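Local coordinates for transcriptional regulator, IclR family (Alicyclobacillus acidocaldarius subsp. acidocaldarius, PDB 5TJJ), which probably binds DNA and regulates transcription, as members of the IclR family of helix-turn-helix regulators generally do, at residues H24-S29 with A35-V40; T51-R54 with S59-P62; F146-L151 with H197-P202; S157-V162 with L184-R189; V211-Q214 with V218-V221. All blocks are in the same frame, centred on the assembly; numbering follows the deposited sequence.

Contact 1: H24-S29 with A35-V40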
# COMPACT_ATOMS: atom_id res chain seq x y z
N HIS A 24 -11.78 -3.23 9.57
CA HIS A 24 -12.66 -2.14 10.02
C HIS A 24 -13.15 -2.36 11.44
O HIS A 24 -13.17 -1.43 12.23
CB HIS A 24 -13.89 -1.91 9.08
CG HIS A 24 -14.38 -0.49 9.09
ND1 HIS A 24 -15.18 0.00 10.10
CD2 HIS A 24 -14.09 0.56 8.29
CE1 HIS A 24 -15.39 1.29 9.89
NE2 HIS A 24 -14.73 1.65 8.81
N LYS A 25 -13.53 -3.60 11.76
CA LYS A 25 -14.07 -3.92 13.06
C LYS A 25 -13.07 -3.64 14.19
O LYS A 25 -13.44 -3.05 15.19
CB LYS A 25 -14.54 -5.37 13.11
CG LYS A 25 -15.50 -5.67 14.26
CD LYS A 25 -16.29 -6.96 14.02
CE LYS A 25 -15.36 -8.17 13.85
NZ LYS A 25 -16.07 -9.44 13.53
N TYR A 26 -11.81 -4.01 14.00
CA TYR A 26 -10.77 -3.88 15.02
C TYR A 26 -9.88 -2.66 14.84
O TYR A 26 -8.78 -2.62 15.38
CB TYR A 26 -9.92 -5.17 15.04
CG TYR A 26 -10.72 -6.39 15.40
CD1 TYR A 26 -10.92 -6.75 16.74
CD2 TYR A 26 -11.32 -7.16 14.43
CE1 TYR A 26 -11.69 -7.86 17.08
CE2 TYR A 26 -12.08 -8.26 14.75
CZ TYR A 26 -12.26 -8.61 16.07
OH TYR A 26 -13.03 -9.73 16.36
N ARG A 27 -10.34 -1.65 14.10
CA ARG A 27 -9.48 -0.50 13.75
C ARG A 27 -9.01 0.35 14.91
O ARG A 27 -7.94 0.95 14.84
CB ARG A 27 -10.16 0.41 12.74
CG ARG A 27 -11.38 1.14 13.27
CD ARG A 27 -12.12 1.86 12.17
NE ARG A 27 -13.50 2.07 12.59
CZ ARG A 27 -14.19 3.21 12.51
NH1 ARG A 27 -13.66 4.31 11.97
NH2 ARG A 27 -15.44 3.22 12.97
N GLN A 28 -9.85 0.44 15.94
CA GLN A 28 -9.49 1.03 17.24
C GLN A 28 -9.72 -0.05 18.31
O GLN A 28 -10.87 -0.26 18.75
CB GLN A 28 -10.31 2.29 17.54
CG GLN A 28 -10.11 3.43 16.55
CD GLN A 28 -8.79 4.18 16.70
OE1 GLN A 28 -8.08 4.09 17.72
NE2 GLN A 28 -8.45 4.95 15.67
N SER A 29 -8.64 -0.72 18.73
CA SER A 29 -8.73 -1.91 19.60
C SER A 29 -7.94 -1.77 20.90
O SER A 29 -6.79 -1.34 20.88
CB SER A 29 -8.26 -3.13 18.83
OG SER A 29 -9.18 -3.46 17.81
N ALA A 35 -5.18 -8.99 22.35
CA ALA A 35 -4.59 -10.21 22.92
C ALA A 35 -5.57 -11.40 22.90
O ALA A 35 -5.19 -12.51 22.54
CB ALA A 35 -4.10 -9.95 24.32
N GLU A 36 -6.83 -11.16 23.23
CA GLU A 36 -7.83 -12.21 23.17
C GLU A 36 -8.07 -12.67 21.72
O GLU A 36 -8.14 -13.87 21.48
CB GLU A 36 -9.13 -11.81 23.90
CG GLU A 36 -9.03 -12.01 25.42
CD GLU A 36 -10.16 -11.34 26.21
OE1 GLU A 36 -10.82 -10.41 25.69
OE2 GLU A 36 -10.38 -11.74 27.37
N ARG A 37 -8.17 -11.74 20.77
CA ARG A 37 -8.45 -12.10 19.38
C ARG A 37 -7.31 -12.89 18.73
O ARG A 37 -7.56 -13.79 17.93
CB ARG A 37 -8.75 -10.85 18.55
CG ARG A 37 -9.21 -11.12 17.12
CD ARG A 37 -10.46 -11.99 17.08
NE ARG A 37 -11.16 -11.81 15.81
CZ ARG A 37 -10.99 -12.55 14.71
NH1 ARG A 37 -10.17 -13.59 14.71
NH2 ARG A 37 -11.68 -12.24 13.61
N LEU A 38 -6.07 -12.54 19.05
CA LEU A 38 -4.92 -13.28 18.54
C LEU A 38 -4.62 -14.56 19.33
O LEU A 38 -3.91 -15.42 18.83
CB LEU A 38 -3.67 -12.38 18.53
CG LEU A 38 -3.79 -11.10 17.74
CD1 LEU A 38 -2.51 -10.28 17.86
CD2 LEU A 38 -4.12 -11.40 16.29
N GLY A 39 -5.14 -14.67 20.55
CA GLY A 39 -4.82 -15.81 21.42
C GLY A 39 -3.38 -15.78 21.91
O GLY A 39 -2.74 -16.82 22.02
N VAL A 40 -2.89 -14.58 22.22
CA VAL A 40 -1.55 -14.38 22.74
C VAL A 40 -1.64 -13.73 24.12
O VAL A 40 -2.58 -13.01 24.42
CB VAL A 40 -0.70 -13.53 21.78
CG1 VAL A 40 0.65 -13.13 22.39
CG2 VAL A 40 -0.50 -14.32 20.48
O HOH W 1 -14.10 -11.21 13.32

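Contact 2: T51-R54 with S59-P62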
# COMPACT_ATOMS: atom_id res chain seq x y z
N THR A 51 6.53 -1.17 20.98
CA THR A 51 7.69 -1.10 20.08
C THR A 51 7.27 -0.54 18.72
O THR A 51 7.92 0.36 18.20
CB THR A 51 8.37 -2.47 19.93
OG1 THR A 51 8.67 -2.96 21.23
CG2 THR A 51 9.64 -2.39 19.14
N LEU A 52 6.15 -1.05 18.20
CA LEU A 52 5.55 -0.54 16.96
C LEU A 52 5.16 0.94 17.07
O LEU A 52 5.37 1.71 16.14
CB LEU A 52 4.33 -1.38 16.54
CG LEU A 52 4.54 -2.85 16.15
CD1 LEU A 52 3.23 -3.57 15.91
CD2 LEU A 52 5.42 -3.01 14.93
N GLU A 53 4.59 1.32 18.20
CA GLU A 53 4.21 2.71 18.47
C GLU A 53 5.40 3.66 18.46
O GLU A 53 5.29 4.80 18.00
CB GLU A 53 3.49 2.82 19.82
CG GLU A 53 2.60 4.05 19.94
CD GLU A 53 2.42 4.55 21.37
OE1 GLU A 53 2.68 5.75 21.60
OE2 GLU A 53 2.00 3.76 22.27
N ARG A 54 6.54 3.18 18.94
CA ARG A 54 7.75 3.99 19.02
C ARG A 54 8.24 4.33 17.60
O ARG A 54 8.71 5.44 17.35
CB ARG A 54 8.80 3.26 19.89
CG ARG A 54 9.94 4.10 20.41
CD ARG A 54 11.18 3.98 19.51
NE ARG A 54 12.35 4.79 19.94
CZ ARG A 54 12.49 6.11 19.76
NH1 ARG A 54 11.52 6.83 19.18
NH2 ARG A 54 13.61 6.72 20.18
N SER A 59 -0.50 3.61 16.40
CA SER A 59 -0.74 4.69 17.38
C SER A 59 -1.65 4.28 18.49
O SER A 59 -2.37 3.29 18.41
CB SER A 59 -1.22 6.00 16.73
OG SER A 59 -1.95 5.76 15.55
N TYR A 60 -1.59 5.06 19.55
CA TYR A 60 -2.35 4.81 20.77
C TYR A 60 -3.08 6.11 21.12
O TYR A 60 -2.54 7.20 20.98
CB TYR A 60 -1.38 4.36 21.87
CG TYR A 60 -1.99 4.12 23.23
CD1 TYR A 60 -2.80 3.00 23.46
CD2 TYR A 60 -1.74 4.98 24.31
CE1 TYR A 60 -3.35 2.75 24.70
CE2 TYR A 60 -2.29 4.73 25.55
CZ TYR A 60 -3.10 3.62 25.74
OH TYR A 60 -3.69 3.35 26.98
N ASP A 61 -4.33 5.99 21.53
CA ASP A 61 -5.11 7.11 21.96
C ASP A 61 -5.23 6.97 23.49
O ASP A 61 -5.89 6.06 23.97
CB ASP A 61 -6.47 7.07 21.25
CG ASP A 61 -7.44 8.10 21.77
OD1 ASP A 61 -7.07 8.96 22.60
OD2 ASP A 61 -8.60 8.04 21.34
N PRO A 62 -4.57 7.86 24.26
CA PRO A 62 -4.62 7.72 25.73
C PRO A 62 -6.00 7.86 26.37
O PRO A 62 -6.18 7.37 27.47
CB PRO A 62 -3.69 8.84 26.25
CG PRO A 62 -2.92 9.31 25.06
CD PRO A 62 -3.76 9.03 23.85

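Contact 3: F146-L151 with H197-P202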
# COMPACT_ATOMS: atom_id res chain seq x y z
N PHE A 146 -12.94 -19.42 -16.12
CA PHE A 146 -12.72 -18.09 -15.55
C PHE A 146 -13.99 -17.23 -15.48
O PHE A 146 -14.11 -16.43 -14.55
CB PHE A 146 -11.56 -17.33 -16.21
CG PHE A 146 -11.69 -17.14 -17.68
CD1 PHE A 146 -12.52 -16.15 -18.19
CD2 PHE A 146 -10.97 -17.93 -18.56
CE1 PHE A 146 -12.64 -15.97 -19.56
CE2 PHE A 146 -11.08 -17.74 -19.93
CZ PHE A 146 -11.91 -16.75 -20.43
N GLY A 147 -14.89 -17.39 -16.45
CA GLY A 147 -16.19 -16.75 -16.41
C GLY A 147 -16.98 -17.15 -15.17
O GLY A 147 -17.41 -16.31 -14.37
N ARG A 148 -17.14 -18.46 -14.98
CA ARG A 148 -17.80 -18.99 -13.79
C ARG A 148 -17.20 -18.54 -12.45
O ARG A 148 -17.93 -18.49 -11.44
CB ARG A 148 -17.75 -20.52 -13.84
CG ARG A 148 -18.61 -21.13 -14.92
CD ARG A 148 -18.94 -22.58 -14.60
NE ARG A 148 -17.89 -23.48 -15.06
CZ ARG A 148 -17.68 -23.81 -16.32
NH1 ARG A 148 -18.45 -23.34 -17.30
NH2 ARG A 148 -16.69 -24.63 -16.60
N CYS A 149 -15.90 -18.26 -12.40
CA CYS A 149 -15.32 -17.75 -11.17
C CYS A 149 -15.74 -16.33 -10.85
O CYS A 149 -15.80 -16.01 -9.68
CB CYS A 149 -13.80 -17.81 -11.16
SG CYS A 149 -13.16 -19.46 -10.98
N PHE A 150 -16.02 -15.50 -11.85
CA PHE A 150 -16.57 -14.15 -11.61
C PHE A 150 -18.04 -14.28 -11.23
O PHE A 150 -18.45 -13.82 -10.16
CB PHE A 150 -16.42 -13.23 -12.83
CG PHE A 150 -15.00 -12.84 -13.18
CD1 PHE A 150 -14.34 -11.88 -12.45
CD2 PHE A 150 -14.36 -13.37 -14.29
CE1 PHE A 150 -13.04 -11.48 -12.79
CE2 PHE A 150 -13.07 -12.98 -14.64
CZ PHE A 150 -12.40 -12.03 -13.88
N LEU A 151 -18.82 -14.95 -12.07
CA LEU A 151 -20.27 -15.03 -11.91
C LEU A 151 -20.76 -15.71 -10.64
O LEU A 151 -21.70 -15.24 -10.02
CB LEU A 151 -20.91 -15.76 -13.08
CG LEU A 151 -21.41 -14.93 -14.25
CD1 LEU A 151 -22.15 -15.87 -15.19
CD2 LEU A 151 -22.35 -13.84 -13.78
N HIS A 197 -13.49 -27.87 -20.07
CA HIS A 197 -12.82 -28.71 -21.08
C HIS A 197 -13.39 -28.39 -22.45
O HIS A 197 -14.44 -28.88 -22.86
CB HIS A 197 -13.01 -30.21 -20.78
CG HIS A 197 -12.41 -30.66 -19.48
ND1 HIS A 197 -11.06 -30.56 -19.21
CD2 HIS A 197 -12.98 -31.22 -18.39
CE1 HIS A 197 -10.83 -31.04 -18.01
NE2 HIS A 197 -11.97 -31.45 -17.49
N GLY A 198 -12.68 -27.55 -23.18
CA GLY A 198 -13.06 -27.21 -24.52
C GLY A 198 -14.31 -26.39 -24.64
O GLY A 198 -15.03 -26.53 -25.61
N GLU A 199 -14.56 -25.50 -23.68
CA GLU A 199 -15.78 -24.68 -23.69
C GLU A 199 -15.64 -23.45 -24.56
O GLU A 199 -16.60 -23.05 -25.19
CB GLU A 199 -16.24 -24.34 -22.27
CG GLU A 199 -16.84 -25.55 -21.56
CD GLU A 199 -17.21 -25.28 -20.10
OE1 GLU A 199 -17.80 -24.21 -19.79
OE2 GLU A 199 -16.91 -26.15 -19.24
N LEU A 200 -14.45 -22.85 -24.62
CA LEU A 200 -14.18 -21.81 -25.64
C LEU A 200 -13.35 -22.28 -26.83
O LEU A 200 -13.60 -21.86 -27.94
CB LEU A 200 -13.46 -20.61 -25.04
CG LEU A 200 -14.28 -19.73 -24.11
CD1 LEU A 200 -13.39 -18.57 -23.69
CD2 LEU A 200 -15.58 -19.24 -24.72
N TRP A 201 -12.33 -23.11 -26.59
CA TRP A 201 -11.42 -23.53 -27.65
C TRP A 201 -11.36 -25.04 -27.70
O TRP A 201 -11.05 -25.67 -26.70
CB TRP A 201 -10.02 -23.01 -27.36
CG TRP A 201 -9.91 -21.54 -27.37
CD1 TRP A 201 -10.06 -20.74 -28.44
CD2 TRP A 201 -9.61 -20.70 -26.26
NE1 TRP A 201 -9.89 -19.44 -28.07
CE2 TRP A 201 -9.60 -19.38 -26.74
CE3 TRP A 201 -9.35 -20.93 -24.91
CZ2 TRP A 201 -9.31 -18.29 -25.93
CZ3 TRP A 201 -9.07 -19.83 -24.08
CH2 TRP A 201 -9.05 -18.53 -24.60
N PRO A 202 -11.65 -25.64 -28.86
CA PRO A 202 -11.49 -27.10 -28.91
C PRO A 202 -10.06 -27.48 -28.52
O PRO A 202 -9.12 -26.79 -28.92
CB PRO A 202 -11.77 -27.44 -30.36
CG PRO A 202 -12.40 -26.25 -30.95
CD PRO A 202 -11.91 -25.07 -30.18

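Contact 4: S157-V162 with L184-R189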
# COMPACT_ATOMS: atom_id res chain seq x y z
N SER A 157 -29.45 -12.81 -8.78
CA SER A 157 -30.18 -11.99 -9.78
C SER A 157 -29.35 -11.74 -11.06
O SER A 157 -29.90 -11.71 -12.13
CB SER A 157 -30.70 -10.66 -9.19
OG SER A 157 -29.63 -9.88 -8.72
N THR A 158 -28.03 -11.63 -10.93
CA THR A 158 -27.14 -11.53 -12.07
C THR A 158 -27.09 -12.86 -12.83
O THR A 158 -27.07 -12.87 -14.06
CB THR A 158 -25.72 -11.14 -11.60
OG1 THR A 158 -25.79 -9.93 -10.85
CG2 THR A 158 -24.77 -10.95 -12.80
N TRP A 159 -27.07 -13.98 -12.11
CA TRP A 159 -27.04 -15.27 -12.78
C TRP A 159 -28.25 -15.36 -13.69
O TRP A 159 -28.14 -15.74 -14.85
CB TRP A 159 -27.15 -16.48 -11.84
CG TRP A 159 -26.15 -16.66 -10.84
CD1 TRP A 159 -25.03 -15.91 -10.64
CD2 TRP A 159 -26.12 -17.71 -9.87
NE1 TRP A 159 -24.29 -16.42 -9.59
CE2 TRP A 159 -24.94 -17.53 -9.10
CE3 TRP A 159 -26.98 -18.77 -9.57
CZ2 TRP A 159 -24.59 -18.39 -8.05
CZ3 TRP A 159 -26.66 -19.61 -8.51
CH2 TRP A 159 -25.45 -19.42 -7.77
N ARG A 160 -29.41 -15.03 -13.14
CA ARG A 160 -30.65 -15.10 -13.88
C ARG A 160 -30.69 -14.14 -15.06
O ARG A 160 -31.18 -14.53 -16.13
CB ARG A 160 -31.86 -14.90 -12.97
CG ARG A 160 -32.12 -16.08 -12.06
CD ARG A 160 -33.47 -15.99 -11.38
NE ARG A 160 -33.44 -14.99 -10.33
CZ ARG A 160 -32.95 -15.17 -9.09
NH1 ARG A 160 -33.00 -14.16 -8.22
NH2 ARG A 160 -32.41 -16.35 -8.71
N ARG A 161 -30.15 -12.93 -14.89
CA ARG A 161 -30.07 -11.98 -16.00
C ARG A 161 -29.21 -12.55 -17.13
O ARG A 161 -29.63 -12.57 -18.29
CB ARG A 161 -29.54 -10.59 -15.58
CG ARG A 161 -29.52 -9.57 -16.73
CD ARG A 161 -28.95 -8.21 -16.36
NE ARG A 161 -27.58 -8.30 -15.83
CZ ARG A 161 -26.48 -8.56 -16.55
NH1 ARG A 161 -26.56 -8.83 -17.86
NH2 ARG A 161 -25.31 -8.60 -15.95
N VAL A 162 -28.01 -12.99 -16.79
CA VAL A 162 -27.06 -13.50 -17.80
C VAL A 162 -27.62 -14.74 -18.53
O VAL A 162 -27.51 -14.85 -19.77
CB VAL A 162 -25.70 -13.78 -17.16
CG1 VAL A 162 -24.78 -14.51 -18.13
CG2 VAL A 162 -25.04 -12.47 -16.72
N LEU A 184 -23.36 -25.71 -12.04
CA LEU A 184 -21.94 -25.36 -12.14
C LEU A 184 -21.54 -24.08 -11.37
O LEU A 184 -20.47 -24.05 -10.76
CB LEU A 184 -21.51 -25.25 -13.61
CG LEU A 184 -21.44 -26.60 -14.34
CD1 LEU A 184 -20.97 -26.39 -15.77
CD2 LEU A 184 -20.53 -27.57 -13.61
N LEU A 185 -22.40 -23.07 -11.37
CA LEU A 185 -22.11 -21.88 -10.56
C LEU A 185 -22.19 -22.20 -9.07
O LEU A 185 -21.31 -21.80 -8.29
CB LEU A 185 -23.01 -20.71 -10.91
CG LEU A 185 -22.82 -20.09 -12.29
CD1 LEU A 185 -24.01 -19.20 -12.65
CD2 LEU A 185 -21.52 -19.32 -12.38
N GLN A 186 -23.22 -22.93 -8.67
CA GLN A 186 -23.35 -23.34 -7.27
C GLN A 186 -22.10 -24.08 -6.82
O GLN A 186 -21.56 -23.73 -5.76
CB GLN A 186 -24.62 -24.16 -7.00
CG GLN A 186 -25.80 -23.30 -6.62
CD GLN A 186 -27.18 -23.89 -6.96
OE1 GLN A 186 -27.31 -25.00 -7.50
NE2 GLN A 186 -28.22 -23.13 -6.65
N GLU A 187 -21.63 -25.04 -7.61
CA GLU A 187 -20.50 -25.86 -7.17
C GLU A 187 -19.21 -25.05 -7.15
O GLU A 187 -18.39 -25.25 -6.25
CB GLU A 187 -20.37 -27.22 -7.91
CG GLU A 187 -19.46 -27.25 -9.13
CD GLU A 187 -19.18 -28.66 -9.67
OE1 GLU A 187 -19.45 -29.65 -8.96
OE2 GLU A 187 -18.66 -28.78 -10.81
N VAL A 188 -19.03 -24.11 -8.09
CA VAL A 188 -17.89 -23.20 -8.03
C VAL A 188 -17.92 -22.40 -6.72
O VAL A 188 -16.90 -22.21 -6.10
CB VAL A 188 -17.83 -22.25 -9.24
CG1 VAL A 188 -16.80 -21.14 -9.04
CG2 VAL A 188 -17.48 -22.99 -10.51
N ARG A 189 -19.08 -21.90 -6.33
CA ARG A 189 -19.21 -21.21 -5.06
C ARG A 189 -18.95 -22.16 -3.85
O ARG A 189 -18.29 -21.77 -2.90
CB ARG A 189 -20.58 -20.53 -4.98
CG ARG A 189 -20.75 -19.56 -3.83
CD ARG A 189 -22.02 -18.73 -3.97
NE ARG A 189 -23.21 -19.51 -4.36
CZ ARG A 189 -24.23 -19.89 -3.57
NH1 ARG A 189 -24.26 -19.54 -2.27
NH2 ARG A 189 -25.23 -20.61 -4.07

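Contact 5: V211-Q214 with V218-V221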
# COMPACT_ATOMS: atom_id res chain seq x y z
N VAL A 211 -9.96 -14.26 -7.22
CA VAL A 211 -9.23 -13.39 -6.26
C VAL A 211 -10.24 -12.42 -5.67
O VAL A 211 -10.92 -11.72 -6.42
CB VAL A 211 -8.08 -12.61 -6.95
CG1 VAL A 211 -7.40 -11.62 -6.02
CG2 VAL A 211 -7.07 -13.57 -7.51
N PHE A 212 -10.34 -12.37 -4.34
CA PHE A 212 -11.27 -11.46 -3.68
C PHE A 212 -10.57 -10.19 -3.25
O PHE A 212 -9.39 -10.20 -2.97
CB PHE A 212 -11.90 -12.13 -2.46
CG PHE A 212 -12.53 -13.45 -2.77
CD1 PHE A 212 -13.83 -13.52 -3.27
CD2 PHE A 212 -11.83 -14.64 -2.53
CE1 PHE A 212 -14.41 -14.75 -3.56
CE2 PHE A 212 -12.43 -15.88 -2.81
CZ PHE A 212 -13.71 -15.92 -3.34
N ASN A 213 -11.31 -9.09 -3.18
CA ASN A 213 -10.76 -7.80 -2.74
C ASN A 213 -11.37 -7.40 -1.39
O ASN A 213 -11.99 -8.24 -0.71
CB ASN A 213 -10.97 -6.73 -3.82
CG ASN A 213 -12.41 -6.34 -3.99
OD1 ASN A 213 -13.27 -6.62 -3.16
ND2 ASN A 213 -12.68 -5.69 -5.08
N GLN A 214 -11.17 -6.15 -0.98
CA GLN A 214 -11.58 -5.74 0.36
C GLN A 214 -13.11 -5.65 0.57
O GLN A 214 -13.55 -5.72 1.68
CB GLN A 214 -10.83 -4.48 0.83
CG GLN A 214 -11.32 -3.14 0.33
CD GLN A 214 -10.67 -2.75 -0.98
OE1 GLN A 214 -10.56 -3.58 -1.90
NE2 GLN A 214 -10.23 -1.49 -1.06
N VAL A 218 -15.23 -10.29 -6.57
CA VAL A 218 -14.22 -10.87 -7.46
C VAL A 218 -13.94 -9.95 -8.65
O VAL A 218 -14.72 -9.92 -9.60
CB VAL A 218 -14.63 -12.25 -7.98
CG1 VAL A 218 -13.53 -12.84 -8.89
CG2 VAL A 218 -14.90 -13.18 -6.82
N ASP A 219 -12.83 -9.22 -8.57
CA ASP A 219 -12.34 -8.37 -9.67
C ASP A 219 -11.28 -9.06 -10.57
O ASP A 219 -11.01 -8.60 -11.67
CB ASP A 219 -11.75 -7.07 -9.11
CG ASP A 219 -12.81 -5.99 -8.87
OD1 ASP A 219 -13.95 -6.07 -9.44
OD2 ASP A 219 -12.49 -5.03 -8.11
N LEU A 220 -10.70 -10.15 -10.09
CA LEU A 220 -9.59 -10.78 -10.75
C LEU A 220 -9.74 -12.28 -10.63
O LEU A 220 -10.21 -12.77 -9.60
CB LEU A 220 -8.29 -10.35 -10.09
CG LEU A 220 -7.77 -8.94 -10.37
CD1 LEU A 220 -6.47 -8.72 -9.58
CD2 LEU A 220 -7.56 -8.72 -11.87
N VAL A 221 -9.33 -12.99 -11.67
CA VAL A 221 -9.29 -14.45 -11.65
C VAL A 221 -7.93 -14.91 -12.14
O VAL A 221 -7.38 -14.30 -13.02
CB VAL A 221 -10.41 -15.04 -12.49
CG1 VAL A 221 -10.23 -16.54 -12.73
CG2 VAL A 221 -11.77 -14.77 -11.82
O HOH W 2 -10.41 -9.06 -6.76

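Contact 1: H24-S29 with A35-V40
Arg37 reaches out from the last turn of helix 31-38 and meets Tyr26, in the loop that follows helix 9-21, and its side chain can be followed atom by atom. CB points toward the loop, and with CG anti to the backbone N (chi1 -174°) the chain leaves its own helix for the tyrosine. CG lies 4.1 Å from Tyr26 CZ, the first touch on the ring. A bend at chi2 carries CD past the phenol oxygen, 3.5 Å from Tyr26 OH. NE then makes the one direct hydrogen bond of the contact, donating to Tyr26 OH at 2.9 Å with an N-H...O angle of 159°. The oxygen sits at the edge of the guanidinium, almost in its plane, while the ring is turned 74° against that plane. At the tip, NH2 donates to a water at 2.6 Å. The same water accepts from Lys25 NZ at 2.7 Å, so a single oxygen is shared by two cationic groups that do not touch. With Tyr26 reduced to an alanine, Arg37 NE is likely to lose its phenol acceptor and the guanidinium to be held by less. Tyr26 and Arg37 both also rest on Leu20 of helix 9-21. Beyond Arg37 the helix closes in a Schellman motif, with Gly39 at positive phi and Val40 N bonded to Ala35 O. The Tyr26-Arg37 bond and the shared water join the loop to helix 31-38 within the winged helix-turn-helix domain of the IclR family.

Contact 2: T51-R54 with S59-P62
Glu53, near the end of helix 42-54, faces Ser59 and Tyr60 of strand 58-61, and the two elements meet with no hydrogen bond between the segments. By van der Waals contact, the backbones come close, Glu53 CA lying 5.4 Å from Ser59 CA, and Glu53 CG packs 4.3 Å from Ser59 CA. The glutamate has CG anti to its backbone N (chi1 -158°) and is extended beyond it, which carries the carboxylate across to the strand. There Glu53 OE2 rests 3.5 Å from Tyr60 CB. The carboxylate and the phenol ring are turned only 18° from one another, but the two side chains cross at a slant and OE2 touches CB, not a ring face.

The polar ends find their partners outside the two segments. Tyr60 leads its ring away from the helix, and OH hydrogen-bonds Arg65 NE, while the ring meets Tyr67. Glu53 OE1 forms a long, weak ion pair with Arg112 of the second subunit, whose Asp113 makes a firmer salt bridge with Arg54. Ser59 pairs through its backbone with Ser68 of strand 66-69. Helix 42-54 followed by this antiparallel hairpin is the helix-and-wing arrangement of a winged helix-turn-helix domain.

Contact 3: F146-L151 with H197-P202
The backbones of helix 144-151 and of the irregular segment 197-202, where Gly198 takes a positive phi as the chain leaves edge strand 194-197, stay well apart, and long side chains span the distance. Both belong to the IclR C-terminal domain, a GAF-like fold in which helices pack against an antiparallel sheet, and two side-chain pairs join them.

Phe146 and Leu200 supply the apolar pair. The phenylalanine has CG between its backbone N and carbonyl carbon (chi1 58°), which swings the ring toward the leucine, and Phe146 CZ lies 4.0 Å from Leu200 CD1, the two side chains crossing at about a right angle. Phe146 is buried; it also meets Phe139 and packs on Val116 and Val221 of the sheet.

The charged pair is Arg148 with Glu199, which approach from opposite directions. Both residues are buried, so each charge is probably balanced chiefly by the other. Arg148 NH2 additionally donates to the backbone oxygen of Val195, which ties the guanidinium to the end strand as well as to the turn. The side chain of Arg148 also touches Tyr181 and Leu184 of helix 178-191.

The bridge is end-on, with two nitrogens each meeting one oxygen. Arg148 NH2 reaches Glu199 OE2 at 3.1 Å, tilted 20° from the guanidinium plane, whereas Arg148 NH1 meets the syn lone pair of Glu199 OE1 at 2.7 Å, in that plane and nearly straight at 172°.

Contact 4: S157-V162 with L184-R189
Leu185 sets a methyl group over one face of the Trp159 indole. Its CD1 stands 3.8 Å from the centroid of the five-membered ring and only 10° off the ring normal, a CH-pi contact, and CG of the tryptophan is likewise 3.8 Å from that methyl carbon. Tryptophan and leucine run antiparallel alongside each other, and Leu185 CB lies over the six-membered ring, 4.0 Å from Trp159 CZ2. At the far end of the ring Gln186 CG approaches the edge, near the plane, 4.1 Å from Trp159 CH2. Arg189 crosses the same end: its NH2 is 3.9 Å from Trp159 CH2, with the guanidinium plane inclined to that of the indole.

These contacts join two helices of the IclR C-terminal domain that run roughly antiparallel, with an angle of 147° between the axes of segments 157-162 and 184-189. The axes come no nearer than 12.6 Å, a distance that the large indole bridges.

Trp159 NE1 hydrogen-bonds the carbonyl oxygen of Leu151 at the end of helix 144-151. With CG anti to the carbonyl carbon (chi1 -60°), the indole is directed toward helix 178-191. Leu185 in turn packs on Leu151 and Ala152. Toward the surface, Arg189 has a long, weak ion pair with Glu156.

Contact 5: V211-Q214 with V218-V221
Val211 opens the contact at the end of strand 204-212, where its backbone N donates to Leu220 O at 2.8 Å. Its side chain lies on the same face of the sheet as that of Leu220, with the two CB atoms 3.9 Å apart. The Val211 carbonyl oxygen is met by a C-H group, Val218 CA being 3.6 Å away, and accepts a hydrogen bond from a water at 2.7 Å. That water accepts in turn from Asp219 N at 3.0 Å, and so bridges Val211 O and Asp219 N, which lie 3.8 Å apart.

Phe212 turns to the other face. Its CE1 touches Val218 CG2 at 3.7 Å, and CG2 reaches it because it lies anti to the carbonyl carbon of its own residue. Cut back to an alanine, Val218 would lose CG2, and a gap is likely to open beside the Phe212 ring, which would lose part of its support. Phe212 also meets the Tyr153 ring edge-to-face.

Asn213 leaves the strand. Its OD1 accepts from the backbone N atoms of Gln215 and Lys217, holding the turn closed, while Asn213 ND2 comes within 3.1 Å of Asp219 OD2.

The hairpin lies within the antiparallel sheet of the C-terminal domain: strand 218-227 pairs on its other side with strand 104-110, Val211 packs on Val250 and Ser251 of helix 233-253, and Val218 and Val221 rest against helix 144-151.

Contacts 1 and 2 lie in the helix-turn-helix domain, probably the DNA-binding part, and are surface contacts, whereas contact 3 is buried and contacts 4 and 5 are partly so, all three in the C-terminal domain. The chemistry follows the place. At the surface, contact 1 uses one hydrogen bond and a shared water, and contact 2 only van der Waals touch. Inside, contact 3 pairs opposite charges, contact 4 sets a methyl over an indole face, and contact 5 has one backbone hydrogen bond, a bridging water and apolar side chains. Helix 144-151 links the last three: Leu151 O lies 2.9 Å from Trp159 NE1, and Phe150 CZ is 3.5 Å from Val221 CG2.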